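Local coordinates for DHHA1 domain protein (Clostridium perfringens, PDB 3KEW) that binds zinc and probably hydrolyses mischarged tRNA(Ala), as do the AlaX proteins and the related editing domain of alanyl-tRNA synthetase, at residues I125-I130 and R222-A227; V131-E136 and W214-N219; E145-I150 and Q207-R212. All blocks are in the same frame, centred on the assembly; numbering follows the deposited sequence. Where two conformers were deposited one is given.

Interaction 1: I125-I130 and R222-A227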
loop_
_atom_site.group_PDB
_atom_site.type_symbol
_atom_site.label_atom_id
_atom_site.label_comp_id
_atom_site.label_asym_id
_atom_site.label_seq_id
_atom_site.Cartn_x
_atom_site.Cartn_y
_atom_site.Cartn_z
ATOM N N ILE A 125 -14.136 -0.712 -4.489
ATOM C CA ILE A 125 -13.503 -1.042 -5.768
ATOM C C ILE A 125 -12.194 -0.267 -5.936
ATOM O O ILE A 125 -11.952 0.700 -5.225
ATOM C CB ILE A 125 -14.498 -0.797 -6.962
ATOM C CG1 ILE A 125 -14.135 -1.653 -8.185
ATOM C CG2 ILE A 125 -14.628 0.696 -7.303
ATOM C CD1 ILE A 125 -14.491 -3.119 -8.066
ATOM N N SER A 126 -11.334 -0.705 -6.848
ATOM C CA SER A 126 -10.122 0.035 -7.156
ATOM C C SER A 126 -10.061 0.244 -8.656
ATOM O O SER A 126 -10.589 -0.581 -9.406
ATOM C CB SER A 126 -8.874 -0.728 -6.707
ATOM O OG SER A 126 -8.942 -1.115 -5.350
ATOM N N THR A 127 -9.435 1.338 -9.087
ATOM C CA THR A 127 -9.220 1.599 -10.508
ATOM C C THR A 127 -7.752 1.859 -10.855
ATOM O O THR A 127 -6.932 2.228 -10.002
ATOM C CB THR A 127 -10.102 2.753 -11.070
ATOM O OG1 THR A 127 -9.834 3.969 -10.358
ATOM C CG2 THR A 127 -11.583 2.437 -10.949
ATOM N N VAL A 128 -7.439 1.627 -12.120
ATOM C CA VAL A 128 -6.170 2.008 -12.738
ATOM C C VAL A 128 -6.523 2.604 -14.121
ATOM O O VAL A 128 -7.406 2.083 -14.818
ATOM C CB VAL A 128 -5.161 0.806 -12.794
ATOM C CG1 VAL A 128 -5.640 -0.359 -13.720
ATOM C CG2 VAL A 128 -3.764 1.268 -13.203
ATOM N N ASP A 129 -5.879 3.715 -14.488
ATOM C CA ASP A 129 -6.108 4.385 -15.777
ATOM C C ASP A 129 -4.946 4.097 -16.711
ATOM O O ASP A 129 -3.804 4.373 -16.370
ATOM C CB ASP A 129 -6.224 5.904 -15.613
ATOM C CG ASP A 129 -7.480 6.336 -14.858
ATOM O OD1 ASP A 129 -8.290 5.482 -14.447
ATOM O OD2 ASP A 129 -7.654 7.555 -14.673
ATOM N N ILE A 130 -5.243 3.555 -17.888
ATOM C CA ILE A 130 -4.215 3.261 -18.884
ATOM C C ILE A 130 -4.397 4.233 -20.046
ATOM O O ILE A 130 -5.515 4.463 -20.484
ATOM C CB ILE A 130 -4.313 1.795 -19.388
ATOM C CG1 ILE A 130 -4.393 0.803 -18.211
ATOM C CG2 ILE A 130 -3.155 1.446 -20.311
ATOM C CD1 ILE A 130 -3.149 0.725 -17.322
ATOM N N ARG A 222 -10.247 3.696 -17.980
ATOM C CA ARG A 222 -10.369 3.458 -16.548
ATOM C C ARG A 222 -10.832 2.025 -16.286
ATOM O O ARG A 222 -11.960 1.660 -16.619
ATOM C CB ARG A 222 -11.346 4.457 -15.931
ATOM C CG ARG A 222 -11.595 4.264 -14.436
ATOM C CD ARG A 222 -11.956 5.580 -13.790
ATOM N NE ARG A 222 -10.829 6.510 -13.830
ATOM C CZ ARG A 222 -10.878 7.767 -13.404
ATOM N NH1 ARG A 222 -12.001 8.260 -12.903
ATOM N NH2 ARG A 222 -9.800 8.535 -13.478
ATOM N N ILE A 223 -9.952 1.234 -15.677
ATOM C CA ILE A 223 -10.162 -0.195 -15.459
ATOM C C ILE A 223 -10.470 -0.501 -13.987
ATOM O O ILE A 223 -9.654 -0.202 -13.127
ATOM C CB ILE A 223 -8.898 -0.978 -15.908
ATOM C CG1 ILE A 223 -8.639 -0.750 -17.403
ATOM C CG2 ILE A 223 -9.026 -2.459 -15.595
ATOM C CD1 ILE A 223 -7.421 -1.449 -17.923
ATOM N N GLU A 224 -11.645 -1.069 -13.699
ATOM C CA GLU A 224 -11.986 -1.542 -12.345
ATOM C C GLU A 224 -11.452 -2.947 -12.077
ATOM O O GLU A 224 -11.680 -3.861 -12.873
ATOM C CB GLU A 224 -13.507 -1.546 -12.122
ATOM C CG GLU A 224 -14.086 -0.233 -11.679
ATOM C CD GLU A 224 -15.599 -0.254 -11.553
ATOM O OE1 GLU A 224 -16.241 0.671 -12.098
ATOM O OE2 GLU A 224 -16.151 -1.187 -10.922
ATOM N N TYR A 225 -10.764 -3.134 -10.950
ATOM C CA TYR A 225 -10.215 -4.452 -10.607
ATOM C C TYR A 225 -10.407 -4.831 -9.138
ATOM O O TYR A 225 -10.635 -3.973 -8.277
ATOM C CB TYR A 225 -8.721 -4.558 -10.995
ATOM C CG TYR A 225 -7.822 -3.764 -10.074
ATOM C CD1 TYR A 225 -7.508 -2.430 -10.359
ATOM C CD2 TYR A 225 -7.306 -4.333 -8.896
ATOM C CE1 TYR A 225 -6.709 -1.694 -9.506
ATOM C CE2 TYR A 225 -6.505 -3.598 -8.034
ATOM C CZ TYR A 225 -6.212 -2.286 -8.350
ATOM O OH TYR A 225 -5.432 -1.555 -7.505
ATOM N N VAL A 226 -10.277 -6.129 -8.869
ATOM C CA VAL A 226 -10.246 -6.687 -7.513
ATOM C C VAL A 226 -9.110 -7.696 -7.402
ATOM O O VAL A 226 -8.861 -8.466 -8.326
ATOM C CB VAL A 226 -11.593 -7.367 -7.110
ATOM C CG1 VAL A 226 -12.613 -6.331 -6.657
ATOM C CG2 VAL A 226 -12.164 -8.187 -8.263
ATOM N N ALA A 227 -8.397 -7.663 -6.282
ATOM C CA ALA A 227 -7.364 -8.647 -5.994
ATOM C C ALA A 227 -7.650 -9.318 -4.657
ATOM O O ALA A 227 -8.353 -8.752 -3.816
ATOM C CB ALA A 227 -5.972 -7.998 -5.992
HETATM O O HOH W 1 -10.101 -3.489 -5.343
#
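Arg-222 grips Asp-129 side-on across two neighbouring strands, one guanidinium nitrogen to each carboxylate oxygen. Arg-222 NE reaches Asp-129 OD1 at 2.8 Å and NH2 reaches OD2 at 2.6 Å, the second along the syn lone pair of OD2. The two planes lie only 19° apart, and the bend of the arginine chain at its third torsion (chi3 -66°) turns the edge of the guanidinium, through NE and NH2, to the aspartate beside it. Two nearly straight bonds fix the rotation of both groups. On the same face, the CG2 methyl of Thr-127 rests on the Glu-224 chain at CG (3.7 Å). The Ile-125 side chain, just before the strand, crosses that of Glu-224 at about a right angle, CG1 near OE2.

The backbones beneath are strands 126-131 and 220-227, the two inner strands of a four-stranded antiparallel sheet. Val-128 and Ile-223 form a hydrogen-bonded pair, N to O in both directions, and Tyr-225 N adds a bond to Ser-126 O at 3.0 Å. In the non-hydrogen-bonded pair between them, Thr-127 with Glu-224, the CA of Thr-127 approaches Ile-223 O, and that of Glu-224 approaches Ser-126 O.

The other face, with Ser-126, Val-128, Ile-223 and Tyr-225, is buried against helix 88-112. Ser-126 CB sits over one face of the Tyr-225 ring in a CH-pi contact, 3.9 Å from its centroid. With CG of Tyr-225 lodged between its backbone N and carbonyl carbon (chi1 73°), the ring swings across toward Ser-126. A water accepts from Ser-126 OG and donates to Tyr-225 O, bridging the strands. The Tyr-225 hydroxyl is hydrogen-bonded to the carbonyl of Gln-97, next in sequence to the zinc ligand His-98; the tyrosine side chain lies about 9 Å from the metal.

Interaction 2: V131-E136 and W214-N219; sequences VGFLDE and WEKHKN
Trp-214 lays the rim of its indole against the aliphatic part of Glu-136, where the connection from strand 126-131 to helix 136-152 meets the beta-hairpin of strands 209-217 and 220-227. The hairpin reverses at Lys-218 and Asn-219, whose backbone angles are close to those of a type II' turn. Glu-136 opens the helix, immediately after Asp-135 at the N-cap position, whose side chain caps a backbone N of the first turn.

The indole is met at its edge: Glu-136 CG lies near the ring plane, 3.7 Å from Trp-214 CH2, and CB comes equally close to CZ2. The glutamate chain runs straight from the backbone (chi1 -179°) and crosses the indole at about a right angle, so methylene groups do the touching. Farther in, the tryptophan packs on Ile-139 and Arg-140 of the helix and on Thr-221 of the next strand, which places it between helix and sheet.

Lys-216 extends from the middle of this surface contact. In the conformer described, its chain bends at the second and third torsions and carries NZ to 3.5 Å from Phe-133 CB, oblique to the phenyl ring; a second modelled conformer makes this touch less certain.

At the turn, Asn-219 works through its backbone, its side chain leading away. Gly-132 takes backbone angles that suit glycine, and its carbonyl accepts from the Thr-221 hydroxyl. On its other side, Gly-132 N donates to Asn-219 O at 2.9 Å, with an angle of 154° at the hydrogen.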
loop_
_atom_site.group_PDB
_atom_site.type_symbol
_atom_site.label_atom_id
_atom_site.label_comp_id
_atom_site.label_asym_id
_atom_site.label_seq_id
_atom_site.Cartn_x
_atom_site.Cartn_y
_atom_site.Cartn_z
ATOM N N VAL A 131 -3.298 4.802 -20.535
ATOM C CA VAL A 131 -3.363 5.791 -21.606
ATOM C C VAL A 131 -3.776 5.140 -22.933
ATOM O O VAL A 131 -3.162 4.167 -23.380
ATOM C CB VAL A 131 -2.020 6.550 -21.789
ATOM C CG1 VAL A 131 -2.205 7.714 -22.743
ATOM C CG2 VAL A 131 -1.477 7.050 -20.459
ATOM N N GLY A 132 -4.826 5.687 -23.541
ATOM C CA GLY A 132 -5.298 5.236 -24.843
ATOM C C GLY A 132 -6.509 4.330 -24.758
ATOM O O GLY A 132 -6.940 3.937 -23.666
ATOM N N PHE A 133 -7.067 4.020 -25.928
ATOM C CA PHE A 133 -8.151 3.052 -26.052
ATOM C C PHE A 133 -7.560 1.649 -25.978
ATOM O O PHE A 133 -6.496 1.375 -26.546
ATOM C CB PHE A 133 -8.911 3.253 -27.375
ATOM C CG PHE A 133 -9.851 2.116 -27.730
ATOM C CD1 PHE A 133 -11.109 2.015 -27.127
ATOM C CD2 PHE A 133 -9.481 1.151 -28.675
ATOM C CE1 PHE A 133 -11.983 0.968 -27.450
ATOM C CE2 PHE A 133 -10.343 0.099 -29.004
ATOM C CZ PHE A 133 -11.598 0.009 -28.389
ATOM N N LEU A 134 -8.251 0.770 -25.267
ATOM C CA LEU A 134 -7.876 -0.631 -25.211
ATOM C C LEU A 134 -9.089 -1.473 -25.548
ATOM O O LEU A 134 -10.185 -1.241 -25.024
ATOM C CB LEU A 134 -7.373 -1.001 -23.816
ATOM C CG LEU A 134 -6.144 -0.320 -23.222
ATOM C CD1 LEU A 134 -6.085 -0.661 -21.745
ATOM C CD2 LEU A 134 -4.884 -0.773 -23.927
ATOM N N ASP A 135 -8.902 -2.448 -26.426
ATOM C CA ASP A 135 -9.980 -3.384 -26.726
ATOM C C ASP A 135 -10.041 -4.480 -25.658
ATOM O O ASP A 135 -9.108 -4.626 -24.857
ATOM C CB ASP A 135 -9.847 -3.960 -28.146
ATOM C CG ASP A 135 -8.467 -4.539 -28.432
ATOM O OD1 ASP A 135 -7.917 -5.273 -27.585
ATOM O OD2 ASP A 135 -7.932 -4.275 -29.530
ATOM N N GLU A 136 -11.133 -5.240 -25.655
ATOM C CA GLU A 136 -11.348 -6.321 -24.691
ATOM C C GLU A 136 -10.244 -7.379 -24.748
ATOM O O GLU A 136 -9.796 -7.872 -23.709
ATOM C CB GLU A 136 -12.722 -6.956 -24.910
ATOM C CG GLU A 136 -13.059 -8.076 -23.940
ATOM C CD GLU A 136 -14.402 -8.723 -24.212
ATOM O OE1 GLU A 136 -15.225 -8.133 -24.946
ATOM O OE2 GLU A 136 -14.634 -9.828 -23.676
ATOM N N TRP A 214 -14.500 -1.904 -17.532
ATOM C CA TRP A 214 -13.685 -0.763 -17.924
ATOM C C TRP A 214 -14.515 0.213 -18.747
ATOM O O TRP A 214 -15.503 -0.180 -19.373
ATOM C CB TRP A 214 -12.453 -1.211 -18.713
ATOM C CG TRP A 214 -12.783 -2.000 -19.938
ATOM C CD1 TRP A 214 -12.977 -1.513 -21.200
ATOM C CD2 TRP A 214 -12.965 -3.424 -20.024
ATOM N NE1 TRP A 214 -13.262 -2.542 -22.066
ATOM C CE2 TRP A 214 -13.267 -3.724 -21.372
ATOM C CE3 TRP A 214 -12.902 -4.474 -19.093
ATOM C CZ2 TRP A 214 -13.504 -5.035 -21.815
ATOM C CZ3 TRP A 214 -13.139 -5.773 -19.535
ATOM C CH2 TRP A 214 -13.434 -6.040 -20.884
ATOM N N GLU A 215 -14.121 1.483 -18.729
ATOM C CA GLU A 215 -14.728 2.500 -19.590
ATOM C C GLU A 215 -13.721 3.589 -19.945
ATOM O O GLU A 215 -12.645 3.675 -19.336
ATOM C CB GLU A 215 -15.994 3.102 -18.960
ATOM C CG GLU A 215 -15.799 3.773 -17.621
ATOM C CD GLU A 215 -17.119 4.088 -16.929
ATOM O OE1 GLU A 215 -17.227 5.178 -16.332
ATOM O OE2 GLU A 215 -18.051 3.252 -16.976
ATOM N N LYS A 216 -14.066 4.398 -20.948
ATOM C CA LYS A 216 -13.212 5.502 -21.361
ATOM C C LYS A 216 -13.302 6.642 -20.346
ATOM O O LYS A 216 -14.384 6.974 -19.861
ATOM C CB LYS A 216 -13.575 5.966 -22.781
ATOM C CG LYS A 216 -12.725 7.125 -23.323
ATOM C CD LYS A 216 -12.309 6.921 -24.778
ATOM C CE LYS A 216 -10.982 6.173 -24.879
ATOM N NZ LYS A 216 -10.441 6.197 -26.265
ATOM N N HIS A 217 -12.151 7.209 -20.000
ATOM C CA HIS A 217 -12.116 8.423 -19.194
ATOM C C HIS A 217 -11.139 9.389 -19.844
ATOM O O HIS A 217 -9.918 9.192 -19.768
ATOM C CB HIS A 217 -11.733 8.150 -17.738
ATOM C CG HIS A 217 -11.931 9.335 -16.846
ATOM N ND1 HIS A 217 -10.967 10.304 -16.672
ATOM C CD2 HIS A 217 -13.001 9.731 -16.117
ATOM C CE1 HIS A 217 -11.427 11.236 -15.857
ATOM N NE2 HIS A 217 -12.661 10.913 -15.508
ATOM N N LYS A 218 -11.691 10.415 -20.495
ATOM C CA LYS A 218 -10.920 11.354 -21.322
ATOM C C LYS A 218 -9.974 10.618 -22.288
ATOM O O LYS A 218 -10.440 9.919 -23.176
ATOM C CB LYS A 218 -10.210 12.417 -20.459
ATOM C CG LYS A 218 -11.173 13.152 -19.525
ATOM C CD LYS A 218 -10.514 14.245 -18.691
ATOM C CE LYS A 218 -11.584 14.987 -17.880
ATOM N NZ LYS A 218 -11.058 16.223 -17.235
ATOM N N ASN A 219 -8.665 10.739 -22.098
ATOM C CA ASN A 219 -7.704 10.083 -22.999
ATOM C C ASN A 219 -7.254 8.700 -22.523
ATOM O O ASN A 219 -6.299 8.124 -23.059
ATOM C CB ASN A 219 -6.484 10.976 -23.221
ATOM C CG ASN A 219 -6.837 12.299 -23.875
ATOM O OD1 ASN A 219 -7.799 12.391 -24.635
ATOM N ND2 ASN A 219 -6.052 13.327 -23.585
#

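Interaction 3: E145-I150 and Q207-R212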
loop_
_atom_site.group_PDB
_atom_site.type_symbol
_atom_site.label_atom_id
_atom_site.label_comp_id
_atom_site.label_asym_id
_atom_site.label_seq_id
_atom_site.Cartn_x
_atom_site.Cartn_y
_atom_site.Cartn_z
ATOM N N GLU A 145 -1.964 -12.455 -17.931
ATOM C CA GLU A 145 -0.542 -12.346 -17.624
ATOM C C GLU A 145 -0.288 -11.975 -16.159
ATOM O O GLU A 145 0.636 -12.501 -15.528
ATOM C CB GLU A 145 0.127 -11.356 -18.584
ATOM C CG GLU A 145 1.607 -11.084 -18.328
ATOM C CD GLU A 145 2.541 -12.149 -18.882
ATOM O OE1 GLU A 145 2.069 -13.174 -19.410
ATOM O OE2 GLU A 145 3.769 -11.951 -18.797
ATOM N N ALA A 146 -1.126 -11.095 -15.616
ATOM C CA ALA A 146 -1.026 -10.719 -14.202
ATOM C C ALA A 146 -1.186 -11.952 -13.313
ATOM O O ALA A 146 -0.352 -12.211 -12.441
ATOM C CB ALA A 146 -2.053 -9.655 -13.855
ATOM N N ASN A 147 -2.238 -12.724 -13.578
ATOM C CA ASN A 147 -2.505 -13.969 -12.863
ATOM C C ASN A 147 -1.431 -15.021 -13.081
ATOM O O ASN A 147 -1.127 -15.784 -12.174
ATOM C CB ASN A 147 -3.872 -14.511 -13.244
ATOM C CG ASN A 147 -4.984 -13.822 -12.500
ATOM O OD1 ASN A 147 -5.076 -13.925 -11.279
ATOM N ND2 ASN A 147 -5.835 -13.105 -13.228
ATOM N N ARG A 148 -0.847 -15.039 -14.276
ATOM C CA ARG A 148 0.292 -15.901 -14.560
ATOM C C ARG A 148 1.511 -15.556 -13.697
ATOM O O ARG A 148 2.187 -16.457 -13.194
ATOM C CB ARG A 148 0.669 -15.854 -16.044
ATOM C CG ARG A 148 1.732 -16.891 -16.414
ATOM C CD ARG A 148 2.235 -16.729 -17.819
ATOM N NE ARG A 148 3.085 -15.549 -17.979
ATOM C CZ ARG A 148 4.392 -15.512 -17.737
ATOM N NH1 ARG A 148 5.033 -16.585 -17.294
ATOM N NH2 ARG A 148 5.063 -14.387 -17.931
ATOM N N LEU A 149 1.785 -14.261 -13.523
ATOM C CA LEU A 149 2.911 -13.836 -12.690
ATOM C C LEU A 149 2.636 -13.983 -11.187
ATOM O O LEU A 149 3.581 -14.131 -10.408
ATOM C CB LEU A 149 3.387 -12.415 -13.045
ATOM C CG LEU A 149 4.017 -12.211 -14.428
ATOM C CD1 LEU A 149 4.369 -10.739 -14.652
ATOM C CD2 LEU A 149 5.243 -13.116 -14.636
ATOM N N ILE A 150 1.359 -13.956 -10.785
ATOM C CA ILE A 150 0.977 -14.325 -9.418
ATOM C C ILE A 150 1.437 -15.759 -9.131
ATOM O O ILE A 150 2.126 -16.030 -8.134
ATOM C CB ILE A 150 -0.554 -14.208 -9.167
ATOM C CG1 ILE A 150 -0.991 -12.738 -9.112
ATOM C CG2 ILE A 150 -0.944 -14.920 -7.859
ATOM C CD1 ILE A 150 -2.505 -12.510 -8.938
ATOM N N GLN A 207 -3.069 -13.816 -4.462
ATOM C CA GLN A 207 -4.012 -14.946 -4.673
ATOM C C GLN A 207 -4.509 -15.010 -6.115
ATOM O O GLN A 207 -4.193 -15.949 -6.857
ATOM C CB GLN A 207 -5.219 -14.936 -3.704
ATOM C CG GLN A 207 -4.905 -14.847 -2.199
ATOM C CD GLN A 207 -6.157 -14.521 -1.361
ATOM O OE1 GLN A 207 -7.263 -14.968 -1.671
ATOM N NE2 GLN A 207 -5.980 -13.738 -0.309
ATOM N N VAL A 208 -5.283 -13.996 -6.491
ATOM C CA VAL A 208 -5.920 -13.886 -7.799
ATOM C C VAL A 208 -6.257 -12.406 -8.068
ATOM O O VAL A 208 -6.478 -11.626 -7.138
ATOM C CB VAL A 208 -7.179 -14.822 -7.879
ATOM C CG1 VAL A 208 -8.283 -14.358 -6.934
ATOM C CG2 VAL A 208 -7.686 -14.992 -9.309
ATOM N N ILE A 209 -6.257 -12.021 -9.338
ATOM C CA ILE A 209 -6.673 -10.686 -9.747
ATOM C C ILE A 209 -7.717 -10.757 -10.882
ATOM O O ILE A 209 -7.545 -11.476 -11.879
ATOM C CB ILE A 209 -5.440 -9.787 -10.100
ATOM C CG1 ILE A 209 -5.849 -8.343 -10.364
ATOM C CG2 ILE A 209 -4.661 -10.342 -11.274
ATOM C CD1 ILE A 209 -4.751 -7.373 -10.000
ATOM N N LYS A 210 -8.812 -10.031 -10.699
ATOM C CA LYS A 210 -9.876 -9.999 -11.681
ATOM C C LYS A 210 -10.185 -8.573 -12.115
ATOM O O LYS A 210 -10.407 -7.695 -11.273
ATOM C CB LYS A 210 -11.142 -10.646 -11.109
ATOM C CG LYS A 210 -11.076 -12.167 -11.033
ATOM C CD LYS A 210 -12.365 -12.736 -10.471
ATOM C CE LYS A 210 -12.355 -14.257 -10.462
ATOM N NZ LYS A 210 -11.606 -14.798 -9.305
ATOM N N ILE A 211 -10.204 -8.352 -13.427
ATOM C CA ILE A 211 -10.723 -7.115 -13.995
ATOM C C ILE A 211 -12.246 -7.230 -14.126
ATOM O O ILE A 211 -12.766 -8.155 -14.754
ATOM C CB ILE A 211 -10.023 -6.770 -15.330
ATOM C CG1 ILE A 211 -8.579 -6.347 -15.046
ATOM C CG2 ILE A 211 -10.802 -5.688 -16.113
ATOM C CD1 ILE A 211 -7.708 -6.125 -16.285
ATOM N N ARG A 212 -12.939 -6.276 -13.515
ATOM C CA ARG A 212 -14.395 -6.268 -13.397
ATOM C C ARG A 212 -15.081 -5.707 -14.635
ATOM O O ARG A 212 -15.983 -6.329 -15.206
ATOM C CB ARG A 212 -14.796 -5.404 -12.195
ATOM C CG ARG A 212 -14.778 -6.115 -10.859
ATOM C CD ARG A 212 -16.121 -6.761 -10.601
ATOM N NE ARG A 212 -16.214 -7.323 -9.262
ATOM C CZ ARG A 212 -16.692 -6.676 -8.204
ATOM N NH1 ARG A 212 -17.123 -5.427 -8.314
ATOM N NH2 ARG A 212 -16.735 -7.289 -7.032
#
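The Asn-147 carboxamide reads both polar backbone atoms of Ile-209. Asn-147 OD1 accepts from Ile-209 N at 3.0 Å in a nearly straight bond (170° at the hydrogen), with the donor tilted somewhat from the amide carbonyl plane. Asn-147 ND2 donates to Ile-209 O at 2.7 Å, and here the donor lies in the carbonyl plane while the oxygen lies close to the plane of the amide. Two bonds to one residue fix which way round the carboxamide sits. With CG beside its own backbone N (chi1 -81°), the asparagine reaches from the flank of the helix to the strand.

The strand is 209-217, outermost in the four-stranded antiparallel sheet, and helix 136-152 runs along it in the opposite sense, 165° between the short axes. Helix side chains take the place that a further strand would fill. Glu-143, one turn before Asn-147, accepts from ND2 with its carbonyl and from Ile-211 N with OE1, while Arg-140 NH1 donates to the carbonyl of Ile-211. The alternate residues Val-208, Lys-210 and Arg-212 turn their backbone groups the other way, to Gly-228, Val-226 and Glu-224.

Apolar contacts flank the amide bonds. Ile-209 CG2 touches both Ala-146 CB (3.7 Å) and Ile-150 CD1 (3.8 Å), and packs as closely on the Asn-147 amide. Val-208 CG2 rests 3.4 Å from Asn-147 OD1. Ile-150 CG2 touches the carbonyl of Gln-207, whose own side chain turns away to bond Asn-229. Away from the strand, Arg-148 grips Glu-145 with NE and NH2, both meeting the carboxylate from above its plane.

Interactions 1 to 3 are organised round one four-stranded sheet. Interaction 1 is the buried one, joining its two inner strands through backbone pairing, with a salt bridge on one face and the helix 88-112 side on the other. The other two share the outermost strand 209-217, hydrogen-bonded to 220-227 by Arg-222 N with Glu-215 O near interaction 2 and by Arg-212 N with Glu-224 O near interaction 3. Interaction 3, partly buried, meets the strand edge with an asparagine, an isoleucine and an alanine of the helix. Interaction 2, its centre about 20 Å from that of interaction 3, is a surface contact of one backbone bond and rim packing. Helix 136-152 links these two.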